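Local coordinates for hypothetical protein BA_2335 (Bacillus anthracis, PDB 4H4N), which is of unknown function, a small all-beta protein with no helix, built from two antiparallel sheets, at residues F11-G25 and Y51-L64. Sequence-based numbering, arbitrary orientation. Where two conformers were deposited one is given.
Sequences FKVPPNSKLKVTFFG and YPNYTKYETEVRSL. With SO4 (sulfate ion), chain F.
F23 drives its ring edge against the face of Y54, with F23 CD1 3.6 Å from Y54 CG and the ring planes at 62°, which makes the pair T-shaped. The same ring meets Y51 differently: F23 CZ lies 3.7 Å from Y51 CB, while the two rings, nearly parallel, are slid apart and barely overlap. With its CG between backbone N and carbonyl carbon (chi1 67°), Y57 stands where its ring face meets the edge of F11 (planes at 74°, F11 CE1 to Y57 CE1 3.6 Å). V21 CG2 sits 3.8 Å above the F11 ring plane, over its centre. Beyond this tight part, L19 CD1 touches V61 CG2 at 3.7 Å, and T59 and V61 form the exposed edge.

The other side is mixed and wetter. K20, extended beyond CG, donates from NZ to sulfate O2 at 2.6 Å, and R62, bent at chi2, grips the same ion through NH1 and NH2. This anion, probably from the crystallisation liquor, probably offsets the like charges of K20 NZ and R62 NH1, 4.1 Å apart; E60 OE2 adds a salt bridge to R62 NH2. A water bridges K20 O, T22 OG1 and E60 OE1, while T22 OG1 also bonds N33. F24 is the apolar patch, its CE2 3.7 Å from E58 CG, beside the K56–E58 salt bridge.

Antiparallel hydrogen-bonded pairs from K18–R62 to F24–K56 join the strands, with a classic beta bulge where T55 and K56 face F24. Strand 17-24 lies between 56-63 and 30-38, L19 bonding I36; strand 9-13, paired with 44-48, places F11 against Y57 and V21, and I9 against Y51, Y54 and Y57.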
ATOM      1  N   PHE A  11      -7.011   0.709  -2.357  1.00  9.81           N
ATOM      2  CA  PHE A  11      -5.906   0.165  -3.136  1.00 10.40           C
ATOM      3  C   PHE A  11      -6.279  -1.166  -3.761  1.00 10.61           C
ATOM      4  O   PHE A  11      -6.909  -1.995  -3.139  1.00 11.92           O
ATOM      5  CB  PHE A  11      -4.685  -0.051  -2.243  1.00 11.21           C
ATOM      6  CG  PHE A  11      -4.144   1.203  -1.690  1.00 11.68           C
ATOM      7  CD1 PHE A  11      -3.306   1.985  -2.456  1.00 13.21           C
ATOM      8  CD2 PHE A  11      -4.485   1.631  -0.430  1.00 12.81           C
ATOM      9  CE1 PHE A  11      -2.821   3.179  -1.983  1.00 14.70           C
ATOM     10  CE2 PHE A  11      -3.986   2.817   0.068  1.00 14.04           C
ATOM     11  CZ  PHE A  11      -3.162   3.596  -0.715  1.00 14.55           C
ATOM     12  N   LYS A  12      -5.872  -1.358  -5.005  1.00 10.91           N
ATOM     13  CA  LYS A  12      -6.051  -2.634  -5.681  1.00 11.03           C
ATOM     14  C   LYS A  12      -4.756  -3.413  -5.553  1.00 10.83           C
ATOM     15  O   LYS A  12      -3.701  -2.966  -5.998  1.00 13.34           O
ATOM     16  CB  LYS A  12      -6.397  -2.436  -7.149  1.00 11.92           C
ATOM     17  CG  LYS A  12      -6.646  -3.741  -7.877  1.00 13.28           C
ATOM     18  CD  LYS A  12      -7.261  -3.516  -9.241  1.00 15.64           C
ATOM     19  CE  LYS A  12      -6.329  -2.765 -10.169  1.00 17.39           C
ATOM     20  NZ  LYS A  12      -6.947  -2.479 -11.469  1.00 18.97           N
ATOM     21  N   VAL A  13      -4.825  -4.583  -4.958  1.00  9.53           N
ATOM     22  CA  VAL A  13      -3.664  -5.416  -4.774  1.00  9.40           C
ATOM     23  C   VAL A  13      -3.703  -6.495  -5.847  1.00  9.18           C
ATOM     24  O   VAL A  13      -4.660  -7.255  -5.926  1.00  9.30           O
ATOM     25  CB  VAL A  13      -3.604  -6.042  -3.392  1.00 10.13           C
ATOM     26  CG1 VAL A  13      -2.280  -6.758  -3.196  1.00 11.35           C
ATOM     27  CG2 VAL A  13      -3.829  -4.982  -2.309  1.00 12.33           C
ATOM     28  N   PRO A  14      -2.668  -6.585  -6.689  1.00  9.58           N
ATOM     29  CA  PRO A  14      -2.702  -7.607  -7.728  1.00 10.10           C
ATOM     30  C   PRO A  14      -2.669  -9.016  -7.164  1.00  9.21           C
ATOM     31  O   PRO A  14      -2.337  -9.224  -5.994  1.00  9.00           O
ATOM     32  CB  PRO A  14      -1.429  -7.319  -8.543  1.00 11.16           C
ATOM     33  CG  PRO A  14      -1.106  -5.909  -8.271  1.00 11.84           C
ATOM     34  CD  PRO A  14      -1.515  -5.686  -6.843  1.00 10.35           C
ATOM     35  N   PRO A  15      -3.021 -10.001  -7.988  1.00  9.39           N
ATOM     36  CA  PRO A  15      -2.975 -11.384  -7.551  1.00  9.38           C
ATOM     37  C   PRO A  15      -1.633 -11.804  -6.990  1.00  8.75           C
ATOM     38  O   PRO A  15      -0.586 -11.406  -7.504  1.00  8.93           O
ATOM     39  CB  PRO A  15      -3.253 -12.173  -8.846  1.00 10.38           C
ATOM     40  CG  PRO A  15      -4.027 -11.226  -9.703  1.00 11.71           C
ATOM     41  CD  PRO A  15      -3.423  -9.893  -9.400  1.00 10.41           C
ATOM     42  N   ASN A  16      -1.657 -12.591  -5.929  0.70  8.67           N
ATOM     43  CA  ASN A  16      -0.430 -13.210  -5.432  0.70  9.21           C
ATOM     44  C   ASN A  16       0.646 -12.183  -5.133  0.70  8.60           C
ATOM     45  O   ASN A  16       1.818 -12.389  -5.460  0.70  9.32           O
ATOM     46  CB  ASN A  16       0.071 -14.229  -6.468  0.70 10.30           C
ATOM     47  CG  ASN A  16      -0.946 -15.284  -6.749  0.70 12.93           C
ATOM     48  OD1 ASN A  16      -1.398 -15.953  -5.837  0.70 16.07           O
ATOM     49  ND2 ASN A  16      -1.339 -15.420  -8.000  0.70 16.47           N
ATOM     50  N   SER A  17       0.252 -11.091  -4.487  1.00  8.06           N
ATOM     51  CA  SER A  17       1.157  -9.978  -4.296  1.00  7.91           C
ATOM     52  C   SER A  17       0.969  -9.305  -2.950  1.00  7.67           C
ATOM     53  O   SER A  17      -0.038  -9.474  -2.262  1.00  8.62           O
ATOM     54  CB  SER A  17       0.922  -8.911  -5.390  1.00  8.59           C
ATOM     55  OG  SER A  17       1.148  -9.400  -6.692  1.00  9.72           O
ATOM     56  N   LYS A  18       1.973  -8.512  -2.600  1.00  7.54           N
ATOM     57  CA  LYS A  18       1.936  -7.587  -1.490  1.00  7.88           C
ATOM     58  C   LYS A  18       2.074  -6.181  -2.063  1.00  7.89           C
ATOM     59  O   LYS A  18       2.975  -5.909  -2.849  1.00  9.91           O
ATOM     60  CB  LYS A  18       3.086  -7.863  -0.515  1.00  9.00           C
ATOM     61  CG  LYS A  18       3.156  -6.848   0.632  1.00 11.10           C
ATOM     62  CD  LYS A  18       4.318  -7.040   1.564  1.00 12.97           C
ATOM     63  CE  LYS A  18       4.121  -8.267   2.402  1.00 15.13           C
ATOM     64  NZ  LYS A  18       5.062  -8.280   3.570  1.00 15.48           N
ATOM     65  N   LEU A  19       1.176  -5.292  -1.684  1.00  7.20           N
ATOM     66  CA  LEU A  19       1.259  -3.890  -2.038  1.00  7.53           C
ATOM     67  C   LEU A  19       1.842  -3.127  -0.855  1.00  7.72           C
ATOM     68  O   LEU A  19       1.341  -3.231   0.262  1.00  9.19           O
ATOM     69  CB  LEU A  19      -0.114  -3.336  -2.369  1.00  8.72           C
ATOM     70  CG  LEU A  19      -0.105  -1.942  -3.021  1.00 10.36           C
ATOM     71  CD1 LEU A  19       0.369  -1.996  -4.466  1.00 12.75           C
ATOM     72  CD2 LEU A  19      -1.469  -1.286  -2.903  1.00 12.85           C
ATOM     73  N   LYS A  20       2.897  -2.364  -1.111  0.60  7.84           N
ATOM     74  CA  LYS A  20       3.575  -1.551  -0.107  0.60  8.35           C
ATOM     75  C   LYS A  20       3.296  -0.090  -0.412  0.60  7.87           C
ATOM     76  O   LYS A  20       3.670   0.382  -1.481  0.60  8.87           O
ATOM     77  CB  LYS A  20       5.076  -1.824  -0.132  0.60  9.99           C
ATOM     78  CG  LYS A  20       5.461  -3.281   0.148  0.60 12.49           C
ATOM     79  CD  LYS A  20       6.981  -3.452   0.240  0.60 16.86           C
ATOM     80  CE  LYS A  20       7.393  -4.846   0.676  0.60 19.52           C
ATOM     81  NZ  LYS A  20       8.843  -4.902   1.026  0.60 21.86           N
ATOM     82  N   VAL A  21       2.676   0.615   0.530  1.00  8.03           N
ATOM     83  CA  VAL A  21       2.306   2.008   0.373  1.00  8.27           C
ATOM     84  C   VAL A  21       3.229   2.834   1.267  1.00  7.99           C
ATOM     85  O   VAL A  21       3.299   2.601   2.467  1.00  9.88           O
ATOM     86  CB  VAL A  21       0.838   2.242   0.785  1.00  9.49           C
ATOM     87  CG1 VAL A  21       0.438   3.689   0.556  1.00 10.85           C
ATOM     88  CG2 VAL A  21      -0.101   1.282   0.041  1.00 11.23           C
ATOM     89  N   THR A  22       3.952   3.772   0.670  1.00  7.71           N
ATOM     90  CA  THR A  22       4.834   4.661   1.402  1.00  7.98           C
ATOM     91  C   THR A  22       4.245   6.058   1.408  1.00  7.33           C
ATOM     92  O   THR A  22       3.888   6.591   0.365  1.00  7.90           O
ATOM     93  CB  THR A  22       6.231   4.688   0.761  1.00  9.09           C
ATOM     94  OG1 THR A  22       6.756   3.362   0.702  1.00 11.85           O
ATOM     95  CG2 THR A  22       7.170   5.550   1.571  1.00 10.76           C
ATOM     96  N   PHE A  23       4.146   6.641   2.595  1.00  7.22           N
ATOM     97  CA  PHE A  23       3.663   8.003   2.781  1.00  7.53           C
ATOM     98  C   PHE A  23       4.850   8.935   2.940  1.00  7.95           C
ATOM     99  O   PHE A  23       5.787   8.634   3.686  1.00  9.15           O
ATOM    100  CB  PHE A  23       2.779   8.080   4.037  1.00  8.17           C
ATOM    101  CG  PHE A  23       1.481   7.323   3.895  1.00  8.40           C
ATOM    102  CD1 PHE A  23       0.393   7.910   3.286  1.00  9.50           C
ATOM    103  CD2 PHE A  23       1.341   6.033   4.346  1.00  9.66           C
ATOM    104  CE1 PHE A  23      -0.816   7.229   3.145  1.00 10.65           C
ATOM    105  CE2 PHE A  23       0.141   5.345   4.200  1.00 11.35           C
ATOM    106  CZ  PHE A  23      -0.930   5.950   3.602  1.00 11.04           C
ATOM    107  N   PHE A  24       4.798  10.067   2.246  1.00  7.76           N
ATOM    108  CA  PHE A  24       5.873  11.050   2.201  1.00  8.10           C
ATOM    109  C   PHE A  24       5.396  12.396   2.687  1.00  7.90           C
ATOM    110  O   PHE A  24       4.232  12.755   2.538  1.00  8.54           O
ATOM    111  CB  PHE A  24       6.377  11.230   0.754  1.00  8.87           C
ATOM    112  CG  PHE A  24       7.023  10.004   0.163  1.00  8.98           C
ATOM    113  CD1 PHE A  24       8.379   9.760   0.297  1.00 10.58           C
ATOM    114  CD2 PHE A  24       6.261   9.061  -0.521  1.00  9.33           C
ATOM    115  CE1 PHE A  24       8.956   8.632  -0.247  1.00 11.29           C
ATOM    116  CE2 PHE A  24       6.852   7.941  -1.068  1.00 10.68           C
ATOM    117  CZ  PHE A  24       8.200   7.737  -0.945  1.00 11.17           C
ATOM    118  N   GLY A  25       6.334  13.170   3.233  1.00  8.39           N
ATOM    119  CA  GLY A  25       6.066  14.521   3.678  1.00  8.74           C
ATOM    120  C   GLY A  25       6.562  15.574   2.701  1.00  8.27           C
ATOM    121  O   GLY A  25       6.955  15.285   1.573  1.00  8.88           O
ATOM    122  N   TYR A  51      -3.719   6.318   8.937  1.00 11.63           N
ATOM    123  CA  TYR A  51      -2.510   6.773   8.311  1.00 12.29           C
ATOM    124  C   TYR A  51      -2.189   8.136   8.884  1.00 13.03           C
ATOM    125  O   TYR A  51      -3.080   8.870   9.294  1.00 12.98           O
ATOM    126  CB  TYR A  51      -2.642   6.829   6.773  1.00 12.80           C
ATOM    127  CG  TYR A  51      -3.849   7.549   6.257  1.00 12.23           C
ATOM    128  CD1 TYR A  51      -3.847   8.933   6.079  1.00 12.97           C
ATOM    129  CD2 TYR A  51      -4.993   6.848   5.891  1.00 12.51           C
ATOM    130  CE1 TYR A  51      -4.956   9.589   5.587  1.00 13.44           C
ATOM    131  CE2 TYR A  51      -6.119   7.508   5.398  1.00 13.18           C
ATOM    132  CZ  TYR A  51      -6.078   8.880   5.233  1.00 13.46           C
ATOM    133  OH  TYR A  51      -7.158   9.556   4.718  1.00 15.63           O
ATOM    134  N   PRO A  52      -0.909   8.501   8.884  1.00 14.16           N
ATOM    135  CA  PRO A  52      -0.539   9.812   9.373  1.00 14.73           C
ATOM    136  C   PRO A  52      -0.881  10.890   8.367  1.00 14.28           C
ATOM    137  O   PRO A  52      -1.134  10.605   7.197  1.00 14.52           O
ATOM    138  CB  PRO A  52       0.986   9.709   9.487  1.00 16.04           C
ATOM    139  CG  PRO A  52       1.367   8.729   8.463  1.00 15.94           C
ATOM    140  CD  PRO A  52       0.272   7.725   8.453  1.00 14.72           C
ATOM    141  N   ASN A  53      -0.886  12.129   8.825  1.00 14.88           N
ATOM    142  CA  ASN A  53      -0.984  13.242   7.903  1.00 14.70           C
ATOM    143  C   ASN A  53       0.162  13.077   6.909  1.00 13.66           C
ATOM    144  O   ASN A  53       1.263  12.696   7.289  1.00 14.33           O
ATOM    145  CB  ASN A  53      -0.898  14.577   8.630  1.00 16.27           C
ATOM    146  CG  ASN A  53      -2.118  14.855   9.488  1.00 20.25           C
ATOM    147  OD1 ASN A  53      -3.186  14.279   9.279  1.00 24.28           O
ATOM    148  ND2 ASN A  53      -1.969  15.756  10.445  1.00 24.43           N
ATOM    149  N   TYR A  54      -0.115  13.312   5.635  1.00 12.30           N
ATOM    150  CA  TYR A  54       0.858  13.057   4.573  1.00 11.40           C
ATOM    151  C   TYR A  54       0.701  14.054   3.445  1.00 10.32           C
ATOM    152  O   TYR A  54      -0.332  14.687   3.293  1.00 11.77           O
ATOM    153  CB  TYR A  54       0.697  11.613   4.021  1.00 11.40           C
ATOM    154  CG  TYR A  54      -0.547  11.403   3.191  1.00 11.69           C
ATOM    155  CD1 TYR A  54      -1.761  11.111   3.782  1.00 13.70           C
ATOM    156  CD2 TYR A  54      -0.509  11.531   1.813  1.00 12.00           C
ATOM    157  CE1 TYR A  54      -2.897  10.941   3.020  1.00 14.66           C
ATOM    158  CE2 TYR A  54      -1.643  11.358   1.039  1.00 13.70           C
ATOM    159  CZ  TYR A  54      -2.831  11.071   1.640  1.00 14.58           C
ATOM    160  OH  TYR A  54      -3.958  10.917   0.862  1.00 18.32           O
ATOM    161  N   THR A  55       1.748  14.167   2.642  1.00  9.23           N
ATOM    162  CA  THR A  55       1.745  15.002   1.464  1.00  9.45           C
ATOM    163  C   THR A  55       1.417  14.201   0.198  1.00  8.97           C
ATOM    164  O   THR A  55       0.601  14.643  -0.618  1.00 10.27           O
ATOM    165  CB  THR A  55       3.080  15.742   1.353  1.00  9.94           C
ATOM    166  OG1 THR A  55       3.269  16.544   2.537  1.00 11.35           O
ATOM    167  CG2 THR A  55       3.124  16.598   0.137  1.00 11.31           C
ATOM    168  N   LYS A  56       2.065  13.055   0.030  1.00  9.01           N
ATOM    169  CA  LYS A  56       1.704  12.154  -1.064  1.00  9.33           C
ATOM    170  C   LYS A  56       2.031  10.737  -0.626  1.00  8.39           C
ATOM    171  O   LYS A  56       2.687  10.528   0.393  1.00  8.99           O
ATOM    172  CB  LYS A  56       2.446  12.452  -2.368  1.00 10.94           C
ATOM    173  CG  LYS A  56       3.908  12.126  -2.320  1.00 12.82           C
ATOM    174  CD  LYS A  56       4.495  11.985  -3.717  1.00 14.37           C
ATOM    175  CE  LYS A  56       5.954  11.580  -3.659  1.00 15.39           C
ATOM    176  NZ  LYS A  56       6.488  11.364  -5.043  1.00 15.19           N
ATOM    177  N   TYR A  57       1.516   9.768  -1.379  1.00  8.02           N
ATOM    178  CA  TYR A  57       1.927   8.393  -1.203  1.00  7.75           C
ATOM    179  C   TYR A  57       2.378   7.843  -2.547  1.00  7.72           C
ATOM    180  O   TYR A  57       2.027   8.359  -3.605  1.00  8.70           O
ATOM    181  CB  TYR A  57       0.818   7.517  -0.580  1.00  8.77           C
ATOM    182  CG  TYR A  57      -0.380   7.308  -1.452  1.00  9.19           C
ATOM    183  CD1 TYR A  57      -0.358   6.355  -2.454  1.00  9.94           C
ATOM    184  CD2 TYR A  57      -1.527   8.044  -1.286  1.00 11.67           C
ATOM    185  CE1 TYR A  57      -1.431   6.167  -3.305  1.00 12.08           C
ATOM    186  CE2 TYR A  57      -2.629   7.850  -2.122  1.00 13.18           C
ATOM    187  CZ  TYR A  57      -2.572   6.906  -3.127  1.00 13.01           C
ATOM    188  OH  TYR A  57      -3.666   6.723  -3.947  1.00 17.00           O
ATOM    189  N   GLU A  58       3.157   6.776  -2.477  1.00  7.44           N
ATOM    190  CA  GLU A  58       3.516   5.982  -3.652  1.00  8.01           C
ATOM    191  C   GLU A  58       3.323   4.518  -3.292  1.00  8.12           C
ATOM    192  O   GLU A  58       3.292   4.149  -2.127  1.00  9.44           O
ATOM    193  CB  GLU A  58       4.957   6.222  -4.088  1.00  8.75           C
ATOM    194  CG  GLU A  58       5.269   7.653  -4.427  1.00  9.58           C
ATOM    195  CD  GLU A  58       4.662   8.174  -5.726  1.00 11.06           C
ATOM    196  OE1 GLU A  58       4.024   7.423  -6.486  1.00 12.35           O
ATOM    197  OE2 GLU A  58       4.845   9.386  -5.979  1.00 13.81           O
ATOM    198  N   THR A  59       3.183   3.681  -4.302  1.00  8.64           N
ATOM    199  CA  THR A  59       2.978   2.266  -4.114  1.00  8.95           C
ATOM    200  C   THR A  59       4.006   1.437  -4.859  1.00  8.37           C
ATOM    201  O   THR A  59       4.534   1.834  -5.905  1.00  9.47           O
ATOM    202  CB  THR A  59       1.566   1.834  -4.560  1.00 10.63           C
ATOM    203  OG1 THR A  59       1.420   2.037  -5.963  1.00 14.13           O
ATOM    204  CG2 THR A  59       0.498   2.610  -3.841  1.00 12.25           C
ATOM    205  N   GLU A  60       4.247   0.251  -4.323  1.00  8.39           N
ATOM    206  CA  GLU A  60       5.099  -0.765  -4.906  1.00  9.17           C
ATOM    207  C   GLU A  60       4.395  -2.102  -4.787  1.00  8.15           C
ATOM    208  O   GLU A  60       3.748  -2.375  -3.788  1.00  9.91           O
ATOM    209  CB  GLU A  60       6.430  -0.895  -4.127  1.00 10.41           C
ATOM    210  CG  GLU A  60       7.332   0.285  -4.239  1.00 11.28           C
ATOM    211  CD  GLU A  60       8.469   0.203  -3.266  1.00 12.14           C
ATOM    212  OE1 GLU A  60       8.207   0.354  -2.045  1.00 15.30           O
ATOM    213  OE2 GLU A  60       9.637   0.049  -3.700  1.00 11.63           O
ATOM    214  N   VAL A  61       4.601  -2.968  -5.770  1.00  8.67           N
ATOM    215  CA  VAL A  61       4.065  -4.326  -5.754  1.00  9.17           C
ATOM    216  C   VAL A  61       5.210  -5.305  -5.622  1.00  8.51           C
ATOM    217  O   VAL A  61       6.212  -5.191  -6.332  1.00 10.23           O
ATOM    218  CB  VAL A  61       3.296  -4.611  -7.058  1.00 10.78           C
ATOM    219  CG1 VAL A  61       2.853  -6.079  -7.113  1.00 12.52           C
ATOM    220  CG2 VAL A  61       2.135  -3.677  -7.225  1.00 13.12           C
ATOM    221  N   ARG A  62       5.059  -6.272  -4.728  1.00  8.59           N
ATOM    222  CA  ARG A  62       6.013  -7.345  -4.589  1.00  8.96           C
ATOM    223  C   ARG A  62       5.270  -8.673  -4.674  1.00  8.64           C
ATOM    224  O   ARG A  62       4.077  -8.736  -4.445  1.00  8.67           O
ATOM    225  CB  ARG A  62       6.778  -7.202  -3.292  1.00 10.77           C
ATOM    226  CG  ARG A  62       7.548  -5.872  -3.243  1.00 12.18           C
ATOM    227  CD  ARG A  62       8.588  -5.673  -4.394  1.00 13.63           C
ATOM    228  NE  ARG A  62       9.165  -4.335  -4.327  1.00 13.77           N
ATOM    229  CZ  ARG A  62      10.102  -4.000  -3.453  1.00 14.83           C
ATOM    230  NH1 ARG A  62      10.605  -4.910  -2.636  1.00 18.59           N
ATOM    231  NH2 ARG A  62      10.563  -2.774  -3.390  1.00 16.28           N
ATOM    232  N   SER A  63       5.996  -9.727  -5.008  1.00  9.24           N
ATOM    233  CA  SER A  63       5.410 -11.027  -5.196  1.00  9.67           C
ATOM    234  C   SER A  63       5.330 -11.816  -3.904  1.00 10.65           C
ATOM    235  O   SER A  63       6.219 -11.737  -3.062  1.00 12.67           O
ATOM    236  CB  SER A  63       6.270 -11.807  -6.184  1.00 10.52           C
ATOM    237  OG  SER A  63       5.756 -13.097  -6.438  1.00 12.57           O
ATOM    238  N   LEU A  64       4.261 -12.608  -3.764  1.00 11.00           N
ATOM    239  CA  LEU A  64       4.128 -13.602  -2.662  1.00 13.32           C
ATOM    240  C   LEU A  64       4.581 -15.013  -3.041  1.00 15.49           C
ATOM    241  O   LEU A  64       4.261 -15.994  -2.337  1.00 16.77           O
ATOM    242  CB  LEU A  64       2.708 -13.703  -2.140  1.00 13.00           C
ATOM    243  CG  LEU A  64       2.148 -12.446  -1.560  1.00 13.70           C
ATOM    244  CD1 LEU A  64       0.747 -12.712  -1.042  1.00 16.01           C
ATOM    245  CD2 LEU A  64       3.012 -11.929  -0.442  1.00 15.25           C
TER
HETATM  246  S   SO4 F 105      12.054  -2.898  -0.086  0.50 32.14           S
HETATM  247  O1  SO4 F 105      12.699  -4.139  -0.498  0.50 32.27           O
HETATM  248  O2  SO4 F 105      10.780  -3.226   0.541  0.50 31.78           O
HETATM  249  O3  SO4 F 105      11.834  -2.024  -1.234  0.50 31.97           O
HETATM  250  O4  SO4 F 105      12.912  -2.216   0.880  0.50 32.37           O
HETATM  251  O   HOH W   1       3.327 -12.723  -7.744  1.00 18.94           O
HETATM  252  O   HOH W   2       5.991   1.870  -1.374  1.00 16.42           O